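Side-chain contacts in universal stress protein (Archaeoglobus fulgidus, PDB 6HCD), which is of unknown molecular function but belongs to the universal stress protein A family, whose members are linked to survival under stress and often bind nucleotides: residues 41-46 / 88-93; 50-55 / 117-122; 32-37 / 80-85. One frame throughout, in Å; residues are numbered along the deposited sequence.

Contact 1. Residues 41-46 / 88-93; sequences VLRFAA and RKEGAE
Ala46 and Glu90 make the tightest apolar touch between residues 41-46 and 88-93, the methyl of Ala46 lying 3.5 Å from Glu90 CB. Beside it, the methyl of Ala92 stands 4.1 Å from Ala46 CB and also rests on the Ala46 carbonyl oxygen. Small side chains on both segments let the backbones approach to 5.5 Å between the CA atoms of Ala46 and Ala92. Farther out, the aliphatic part of Arg43 crosses the carboxylate end of Glu90 at a slant, CG and CD beside the carboxyl carbon and OE2, with the guanidinium and carboxylate planes 64° apart.

No direct hydrogen bond spans the segments; the polar links run through water. One water donates to Arg43 O and to Glu90 OE1, the latter at 2.8 Å. A second accepts from Lys89 NZ and, weakly, from Arg43 NH1, in the plane of the guanidinium. The salt bridge is local to residues 88-93: Lys89 NZ lies 3.0 Å from Glu90 OE2 and uses the anti lone pair of that oxygen. The Glu90 chain bends at chi2 (-67°), which brings the carboxylate beside Arg43; OE1 takes the water and OE2 takes Lys89. Replacing Glu90 by an alanine would probably leave Lys89 without its carboxylate mate and the water on Arg43 O without its link across the contact.

Gly91, with positive phi, is the C-prime residue of a Schellman motif that ends helix 70-89 and turns the chain toward strand 94-100. The contact thus joins the middle of helix 36-52 to the C-terminal end of helix 70-89, while Leu42 packs on that helix and, with Val41 and Ala45, on strand 27-30.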
loop_
_atom_site.group_PDB
_atom_site.type_symbol
_atom_site.label_atom_id
_atom_site.label_comp_id
_atom_site.label_asym_id
_atom_site.label_seq_id
_atom_site.Cartn_x
_atom_site.Cartn_y
_atom_site.Cartn_z
ATOM N N VAL A 41 11.570 2.164 -3.404
ATOM C CA VAL A 41 10.482 1.245 -3.761
ATOM C C VAL A 41 11.041 -0.176 -3.849
ATOM O O VAL A 41 10.494 -1.116 -3.268
ATOM C CB VAL A 41 9.785 1.681 -5.062
ATOM C CG1 VAL A 41 8.854 0.600 -5.601
ATOM C CG2 VAL A 41 8.994 2.977 -4.860
ATOM N N LEU A 42 12.152 -0.319 -4.570
ATOM C CA LEU A 42 12.776 -1.624 -4.824
ATOM C C LEU A 42 13.335 -2.217 -3.532
ATOM O O LEU A 42 13.210 -3.400 -3.318
ATOM C CB LEU A 42 13.873 -1.455 -5.876
ATOM C CG LEU A 42 13.382 -1.211 -7.298
ATOM C CD1 LEU A 42 14.488 -0.616 -8.160
ATOM C CD2 LEU A 42 12.823 -2.476 -7.921
ATOM N N ARG A 43 13.968 -1.393 -2.689
ATOM C CA ARG A 43 14.522 -1.861 -1.418
ATOM C C ARG A 43 13.391 -2.408 -0.531
ATOM O O ARG A 43 13.558 -3.449 0.106
ATOM C CB ARG A 43 15.310 -0.749 -0.716
ATOM C CG ARG A 43 16.649 -0.466 -1.376
ATOM C CD ARG A 43 17.629 0.271 -0.479
ATOM N NE ARG A 43 17.162 1.613 -0.184
ATOM C CZ ARG A 43 17.459 2.689 -0.910
ATOM N NH1 ARG A 43 18.229 2.573 -1.979
ATOM N NH2 ARG A 43 16.979 3.872 -0.574
ATOM N N PHE A 44 12.244 -1.724 -0.502
ATOM C CA PHE A 44 11.115 -2.198 0.325
ATOM C C PHE A 44 10.564 -3.517 -0.235
ATOM O O PHE A 44 10.285 -4.439 0.525
ATOM C CB PHE A 44 9.986 -1.167 0.421
ATOM C CG PHE A 44 9.007 -1.473 1.525
ATOM C CD1 PHE A 44 7.945 -2.337 1.311
ATOM C CD2 PHE A 44 9.171 -0.929 2.787
ATOM C CE1 PHE A 44 7.048 -2.614 2.328
ATOM C CE2 PHE A 44 8.265 -1.199 3.801
ATOM C CZ PHE A 44 7.208 -2.045 3.567
ATOM N N ALA A 45 10.401 -3.575 -1.564
ATOM C CA ALA A 45 9.946 -4.766 -2.267
ATOM C C ALA A 45 10.875 -5.961 -1.995
ATOM O O ALA A 45 10.397 -7.071 -1.762
ATOM C CB ALA A 45 9.822 -4.474 -3.741
ATOM N N ALA A 46 12.191 -5.739 -2.049
ATOM C CA ALA A 46 13.192 -6.787 -1.800
ATOM C C ALA A 46 13.066 -7.320 -0.373
ATOM O O ALA A 46 13.209 -8.527 -0.156
ATOM C CB ALA A 46 14.602 -6.277 -2.048
ATOM N N ARG A 88 18.680 -7.907 -6.371
ATOM C CA ARG A 88 19.681 -8.948 -6.105
ATOM C C ARG A 88 20.695 -8.459 -5.064
ATOM O O ARG A 88 21.055 -9.212 -4.158
ATOM C CB ARG A 88 20.367 -9.361 -7.413
ATOM C CG ARG A 88 19.482 -10.155 -8.362
ATOM C CD ARG A 88 20.177 -10.333 -9.698
ATOM N NE ARG A 88 19.379 -10.983 -10.715
ATOM C CZ ARG A 88 19.808 -11.194 -11.945
ATOM N NH1 ARG A 88 18.961 -11.581 -12.882
ATOM N NH2 ARG A 88 21.083 -10.990 -12.244
ATOM N N LYS A 89 21.136 -7.199 -5.176
ATOM C CA LYS A 89 22.036 -6.600 -4.194
ATOM C C LYS A 89 21.392 -6.618 -2.796
ATOM O O LYS A 89 22.088 -6.764 -1.800
ATOM C CB LYS A 89 22.419 -5.179 -4.624
ATOM C CG LYS A 89 23.421 -4.463 -3.723
ATOM C CD LYS A 89 22.794 -3.443 -2.787
ATOM C CE LYS A 89 22.592 -2.085 -3.422
ATOM N NZ LYS A 89 21.478 -1.351 -2.779
ATOM N N GLU A 90 20.063 -6.482 -2.724
ATOM C CA GLU A 90 19.329 -6.508 -1.447
ATOM C C GLU A 90 19.006 -7.946 -1.004
ATOM O O GLU A 90 18.240 -8.143 -0.053
ATOM C CB GLU A 90 18.047 -5.674 -1.567
ATOM C CG GLU A 90 18.323 -4.185 -1.706
ATOM C CD GLU A 90 18.937 -3.545 -0.469
ATOM O OE1 GLU A 90 18.433 -3.830 0.632
ATOM O OE2 GLU A 90 19.914 -2.767 -0.609
ATOM N N GLY A 91 19.543 -8.945 -1.708
ATOM C CA GLY A 91 19.485 -10.336 -1.272
ATOM C C GLY A 91 18.200 -11.059 -1.643
ATOM O O GLY A 91 17.885 -12.082 -1.047
ATOM N N ALA A 92 17.477 -10.555 -2.644
ATOM C CA ALA A 92 16.243 -11.199 -3.135
ATOM C C ALA A 92 16.439 -11.632 -4.596
ATOM O O ALA A 92 17.339 -11.172 -5.284
ATOM C CB ALA A 92 15.065 -10.262 -2.983
ATOM N N GLU A 93 15.567 -12.524 -5.052
ATOM C CA GLU A 93 15.527 -12.986 -6.432
ATOM C C GLU A 93 14.615 -12.031 -7.206
ATOM O O GLU A 93 13.516 -11.725 -6.745
ATOM C CB GLU A 93 15.023 -14.431 -6.464
ATOM C CG GLU A 93 14.954 -15.056 -7.846
ATOM C CD GLU A 93 14.221 -16.387 -7.885
ATOM O OE1 GLU A 93 13.706 -16.742 -8.961
ATOM O OE2 GLU A 93 14.189 -17.084 -6.845
HETATM O O HOH W 1 15.752 -4.464 1.304
HETATM O O HOH W 2 20.183 0.981 -3.794
#

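Contact 2. Residues 50-55 / 117-122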
loop_
_atom_site.group_PDB
_atom_site.type_symbol
_atom_site.label_atom_id
_atom_site.label_comp_id
_atom_site.label_asym_id
_atom_site.label_seq_id
_atom_site.Cartn_x
_atom_site.Cartn_y
_atom_site.Cartn_z
ATOM N N ARG A 50 12.351 -11.106 0.628
ATOM C CA ARG A 50 13.275 -11.832 1.520
ATOM C C ARG A 50 12.514 -12.453 2.694
ATOM O O ARG A 50 12.766 -13.585 3.056
ATOM C CB ARG A 50 14.342 -10.908 2.107
ATOM C CG ARG A 50 15.489 -10.588 1.156
ATOM C CD ARG A 50 16.645 -9.904 1.879
ATOM N NE ARG A 50 16.262 -9.028 2.980
ATOM C CZ ARG A 50 16.232 -7.694 2.927
ATOM N NH1 ARG A 50 16.555 -7.059 1.808
ATOM N NH2 ARG A 50 15.923 -7.020 4.024
ATOM N N LEU A 51 11.622 -11.673 3.308
ATOM C CA LEU A 51 10.838 -12.132 4.455
ATOM C C LEU A 51 9.937 -13.306 4.057
ATOM O O LEU A 51 9.806 -14.253 4.821
ATOM C CB LEU A 51 9.998 -10.972 5.001
ATOM C CG LEU A 51 10.768 -9.873 5.724
ATOM C CD1 LEU A 51 9.861 -8.690 5.999
ATOM C CD2 LEU A 51 11.379 -10.398 7.015
ATOM N N ARG A 52 9.340 -13.239 2.860
ATOM C CA ARG A 52 8.317 -14.191 2.435
ATOM C C ARG A 52 8.936 -15.364 1.669
ATOM O O ARG A 52 8.281 -16.384 1.505
ATOM C CB ARG A 52 7.259 -13.479 1.588
ATOM C CG ARG A 52 6.449 -12.444 2.353
ATOM C CD ARG A 52 5.719 -11.500 1.416
ATOM N NE ARG A 52 5.049 -10.417 2.107
ATOM C CZ ARG A 52 3.852 -10.498 2.667
ATOM N NH1 ARG A 52 3.186 -11.640 2.664
ATOM N NH2 ARG A 52 3.312 -9.423 3.204
ATOM N N GLY A 53 10.182 -15.211 1.196
ATOM C CA GLY A 53 10.863 -16.221 0.380
ATOM C C GLY A 53 10.241 -16.380 -0.999
ATOM O O GLY A 53 10.045 -17.501 -1.477
ATOM N N VAL A 54 9.926 -15.249 -1.645
ATOM C CA VAL A 54 9.358 -15.236 -2.994
ATOM C C VAL A 54 10.193 -14.293 -3.858
ATOM O O VAL A 54 10.901 -13.426 -3.339
ATOM C CB VAL A 54 7.870 -14.835 -2.975
ATOM C CG1 VAL A 54 7.059 -15.727 -2.039
ATOM C CG2 VAL A 54 7.683 -13.377 -2.590
ATOM N N PRO A 55 10.152 -14.453 -5.195
ATOM C CA PRO A 55 10.851 -13.539 -6.091
ATOM C C PRO A 55 10.105 -12.208 -6.262
ATOM O O PRO A 55 8.889 -12.106 -5.956
ATOM C CB PRO A 55 10.897 -14.302 -7.422
ATOM C CG PRO A 55 9.682 -15.209 -7.386
ATOM C CD PRO A 55 9.454 -15.528 -5.921
ATOM N N ASP A 117 -0.792 -13.811 -9.862
ATOM C CA ASP A 117 -1.300 -14.055 -8.512
ATOM C C ASP A 117 -0.352 -13.447 -7.462
ATOM O O ASP A 117 0.059 -14.127 -6.517
ATOM C CB ASP A 117 -1.525 -15.550 -8.268
ATOM C CG ASP A 117 -2.373 -15.863 -7.039
ATOM O OD1 ASP A 117 -3.164 -15.003 -6.625
ATOM O OD2 ASP A 117 -2.228 -16.967 -6.498
ATOM N N ALA A 118 -0.021 -12.158 -7.641
ATOM C CA ALA A 118 0.953 -11.454 -6.803
ATOM C C ALA A 118 0.453 -11.382 -5.358
ATOM O O ALA A 118 -0.773 -11.262 -5.114
ATOM C CB ALA A 118 1.186 -10.060 -7.351
ATOM N N ILE A 119 1.391 -11.434 -4.410
ATOM C CA ILE A 119 1.077 -11.235 -2.986
ATOM C C ILE A 119 0.699 -9.761 -2.781
ATOM O O ILE A 119 -0.210 -9.429 -2.010
ATOM C CB ILE A 119 2.268 -11.633 -2.090
ATOM C CG1 ILE A 119 2.567 -13.131 -2.168
ATOM C CG2 ILE A 119 2.026 -11.189 -0.655
ATOM C CD1 ILE A 119 3.796 -13.574 -1.408
ATOM N N ALA A 120 1.445 -8.875 -3.454
ATOM C CA ALA A 120 1.208 -7.443 -3.371
ATOM C C ALA A 120 1.884 -6.753 -4.556
ATOM O O ALA A 120 2.771 -7.335 -5.213
ATOM C CB ALA A 120 1.733 -6.893 -2.058
ATOM N N ILE A 121 1.420 -5.526 -4.820
ATOM C CA ILE A 121 2.052 -4.591 -5.738
ATOM C C ILE A 121 2.750 -3.523 -4.894
ATOM O O ILE A 121 2.152 -2.974 -3.993
ATOM C CB ILE A 121 1.028 -3.944 -6.687
ATOM C CG1 ILE A 121 0.160 -4.983 -7.398
ATOM C CG2 ILE A 121 1.711 -2.997 -7.660
ATOM C CD1 ILE A 121 -1.018 -4.377 -8.115
ATOM N N VAL A 122 4.000 -3.232 -5.222
ATOM C CA VAL A 122 4.722 -2.158 -4.550
ATOM C C VAL A 122 4.959 -1.055 -5.588
ATOM O O VAL A 122 5.418 -1.350 -6.684
ATOM C CB VAL A 122 6.044 -2.653 -3.935
ATOM C CG1 VAL A 122 6.691 -1.574 -3.092
ATOM C CG2 VAL A 122 5.872 -3.929 -3.147
#
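Arg52 and Val54 meet Ile119 where the end of helix 36-52 approaches the residues leading into strand 120-128. From CB, which points toward residues 117-122, the Arg52 chain runs extended from CG to NE, with CG anti to the carbonyl carbon (chi1 -65°). CD is the first atom to touch, 4.0 Å from Ile119 CD1. NE lies 4.2 Å from Ile119 CG2, and CZ is closer to the same methyl. At the tip, NH1 comes within 3.5 Å of Ile119 CG2, which sits over one face of the guanidinium, displaced toward its rim. The apolar methyl takes that face and leaves the N-H groups to acids: NE forms a salt bridge with Glu48 of the same chain, NH1 with Glu47 and NH2 with Glu48 of the second subunit. These partners probably fix how the flat group is turned.

Ile119 uses CG2 on the guanidinium and CD1 on both neighbours, the latter meeting Val54 tip to tip, 4.0 Å from CG1. Gly53, with positive phi, carries the chain out of helix 36-52 toward strand 56-62. Ile27 of strand 27-30 touches both Arg52 and Val54. This packing of a helix end against the lead-in to an inner strand of the mostly parallel sheet belongs to the alpha/beta fold of universal stress proteins, and here the arginine whose face the isoleucine covers reaches across the dimer interface.

Contact 3. Residues 32-37 / 80-85; sequences DKKSDR and LSWAVS
Lys34 lays its aliphatic chain over one face of the Trp82 indole, a CH-pi contact between the loop after strand 27-30 and helix 70-89 in the alpha/beta fold of the universal stress proteins. The tight part is the five-membered ring: Lys34 CD lies 3.5 Å from its centroid, 24° off the normal, and comes within 3.3 Å of Trp82 CG. Lys34 CG follows at 3.7 Å from Trp82 CE3. The lysine chain and the indole run antiparallel, one alongside the other, and a bend at chi3 (-87°) swings the lysine chain beyond CD away from the ring. The indole leaves the helix with CG opposite the backbone N and reaches toward the loop, where Ser35 O approaches Trp82 CH2 obliquely at 3.7 Å.

The loose side is the exposed lysine end, whose NZ makes a long, weak ion pair with Glu78. Trp82 also packs on Ala38, Glu39 and Leu42 of helix 36-52. Ser35 is the N-cap of that helix, its OG bonded to Ala38 N. One turn along helix 70-89, Ser85 OG donates to Trp82 O at 2.8 Å, tilted 19° from the carbonyl plane.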
loop_
_atom_site.group_PDB
_atom_site.type_symbol
_atom_site.label_atom_id
_atom_site.label_comp_id
_atom_site.label_asym_id
_atom_site.label_seq_id
_atom_site.Cartn_x
_atom_site.Cartn_y
_atom_site.Cartn_z
ATOM N N ASP A 32 9.048 3.384 -12.727
ATOM C CA ASP A 32 8.945 4.288 -13.863
ATOM C C ASP A 32 10.340 4.462 -14.482
ATOM O O ASP A 32 10.593 4.012 -15.581
ATOM C CB ASP A 32 8.293 5.613 -13.456
ATOM C CG ASP A 32 8.083 6.585 -14.613
ATOM O OD1 ASP A 32 7.962 6.107 -15.768
ATOM O OD2 ASP A 32 8.085 7.810 -14.356
ATOM N N LYS A 33 11.247 5.086 -13.728
ATOM C CA LYS A 33 12.550 5.504 -14.222
ATOM C C LYS A 33 13.594 5.190 -13.153
ATOM O O LYS A 33 13.282 4.771 -12.054
ATOM C CB LYS A 33 12.531 6.990 -14.590
ATOM C CG LYS A 33 12.027 7.934 -13.501
ATOM C CD LYS A 33 11.906 9.378 -13.938
ATOM C CE LYS A 33 12.084 10.362 -12.798
ATOM N NZ LYS A 33 11.902 11.760 -13.253
ATOM N N LYS A 34 14.868 5.313 -13.509
ATOM C CA LYS A 34 15.909 5.216 -12.492
ATOM C C LYS A 34 15.847 6.506 -11.675
ATOM O O LYS A 34 15.898 7.579 -12.237
ATOM C CB LYS A 34 17.280 4.945 -13.113
ATOM C CG LYS A 34 17.288 3.762 -14.074
ATOM C CD LYS A 34 18.635 3.127 -14.266
ATOM C CE LYS A 34 19.424 3.817 -15.350
ATOM N NZ LYS A 34 19.009 3.378 -16.705
ATOM N N SER A 35 15.651 6.374 -10.362
ATOM C CA SER A 35 15.472 7.509 -9.466
ATOM C C SER A 35 15.683 7.027 -8.033
ATOM O O SER A 35 15.610 5.811 -7.758
ATOM C CB SER A 35 14.105 8.139 -9.634
ATOM O OG SER A 35 13.074 7.254 -9.201
ATOM N N ASP A 36 15.950 7.987 -7.137
ATOM C CA ASP A 36 16.073 7.731 -5.712
ATOM C C ASP A 36 14.772 7.093 -5.212
ATOM O O ASP A 36 14.823 6.163 -4.410
ATOM C CB ASP A 36 16.472 8.999 -4.941
ATOM C CG ASP A 36 17.895 9.491 -5.225
ATOM O OD1 ASP A 36 18.557 8.948 -6.143
ATOM O OD2 ASP A 36 18.341 10.427 -4.531
ATOM N N ARG A 37 13.618 7.573 -5.686
ATOM C CA ARG A 37 12.330 7.015 -5.272
ATOM C C ARG A 37 12.232 5.542 -5.694
ATOM O O ARG A 37 11.827 4.683 -4.892
ATOM C CB ARG A 37 11.132 7.803 -5.820
ATOM C CG ARG A 37 9.802 7.256 -5.314
ATOM C CD ARG A 37 8.566 8.120 -5.543
ATOM N NE ARG A 37 8.069 7.977 -6.906
ATOM C CZ ARG A 37 8.072 8.950 -7.829
ATOM N NH1 ARG A 37 7.586 8.718 -9.035
ATOM N NH2 ARG A 37 8.596 10.134 -7.555
ATOM N N LEU A 80 14.597 -1.644 -16.022
ATOM C CA LEU A 80 14.261 -2.961 -15.453
ATOM C C LEU A 80 15.531 -3.738 -15.092
ATOM O O LEU A 80 15.582 -4.431 -14.078
ATOM C CB LEU A 80 13.422 -3.751 -16.461
ATOM C CG LEU A 80 12.006 -3.228 -16.672
ATOM C CD1 LEU A 80 11.312 -4.014 -17.738
ATOM C CD2 LEU A 80 11.225 -3.259 -15.396
ATOM N N SER A 81 16.549 -3.649 -15.955
ATOM C CA SER A 81 17.821 -4.306 -15.718
ATOM C C SER A 81 18.469 -3.749 -14.442
ATOM O O SER A 81 18.972 -4.473 -13.590
ATOM C CB SER A 81 18.716 -4.177 -16.933
ATOM O OG SER A 81 20.001 -4.696 -16.641
ATOM N N TRP A 82 18.469 -2.425 -14.328
ATOM C CA TRP A 82 18.960 -1.721 -13.145
ATOM C C TRP A 82 18.160 -2.152 -11.910
ATOM O O TRP A 82 18.705 -2.452 -10.863
ATOM C CB TRP A 82 18.870 -0.218 -13.395
ATOM C CG TRP A 82 19.023 0.640 -12.184
ATOM C CD1 TRP A 82 20.192 1.071 -11.632
ATOM C CD2 TRP A 82 17.965 1.253 -11.424
ATOM N NE1 TRP A 82 19.936 1.895 -10.570
ATOM C CE2 TRP A 82 18.579 2.012 -10.404
ATOM C CE3 TRP A 82 16.564 1.210 -11.486
ATOM C CZ2 TRP A 82 17.832 2.724 -9.460
ATOM C CZ3 TRP A 82 15.835 1.888 -10.540
ATOM C CH2 TRP A 82 16.459 2.616 -9.524
ATOM N N ALA A 83 16.838 -2.163 -12.035
ATOM C CA ALA A 83 15.960 -2.488 -10.909
ATOM C C ALA A 83 16.247 -3.898 -10.386
ATOM O O ALA A 83 16.306 -4.094 -9.189
ATOM C CB ALA A 83 14.514 -2.318 -11.316
ATOM N N VAL A 84 16.394 -4.879 -11.282
ATOM C CA VAL A 84 16.677 -6.266 -10.886
ATOM C C VAL A 84 18.041 -6.349 -10.177
ATOM O O VAL A 84 18.204 -7.118 -9.226
ATOM C CB VAL A 84 16.573 -7.225 -12.092
ATOM C CG1 VAL A 84 17.297 -8.552 -11.844
ATOM C CG2 VAL A 84 15.111 -7.441 -12.504
ATOM N N SER A 85 19.023 -5.539 -10.609
ATOM C CA SER A 85 20.327 -5.531 -9.956
ATOM C C SER A 85 20.177 -5.039 -8.506
ATOM O O SER A 85 20.791 -5.580 -7.602
ATOM C CB SER A 85 21.358 -4.760 -10.771
ATOM O OG SER A 85 21.282 -3.364 -10.535
#

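In the fold
Contacts 1 and 3 both involve helices 36-52 and 70-89, contact 3 through the loop and N-cap that lead into helix 36-52; their centres lie about 11 Å apart, and Leu42 bridges them by packing on Trp82 and Ala83. Contact 2 lies at the far end of helix 36-52 and ties it to the entry of strand 120-128; Arg50 NH1 reaches back to Glu90 O of contact 1. Contact 1 is partly buried, with alanine methyls packed together and waters bridging the polar groups. Contacts 2 and 3 are surface contacts, each laying aliphatic groups over a flat one: a guanidinium engaged with the second subunit in contact 2, an indole in contact 3, whose segments touch no other chain of the assembly.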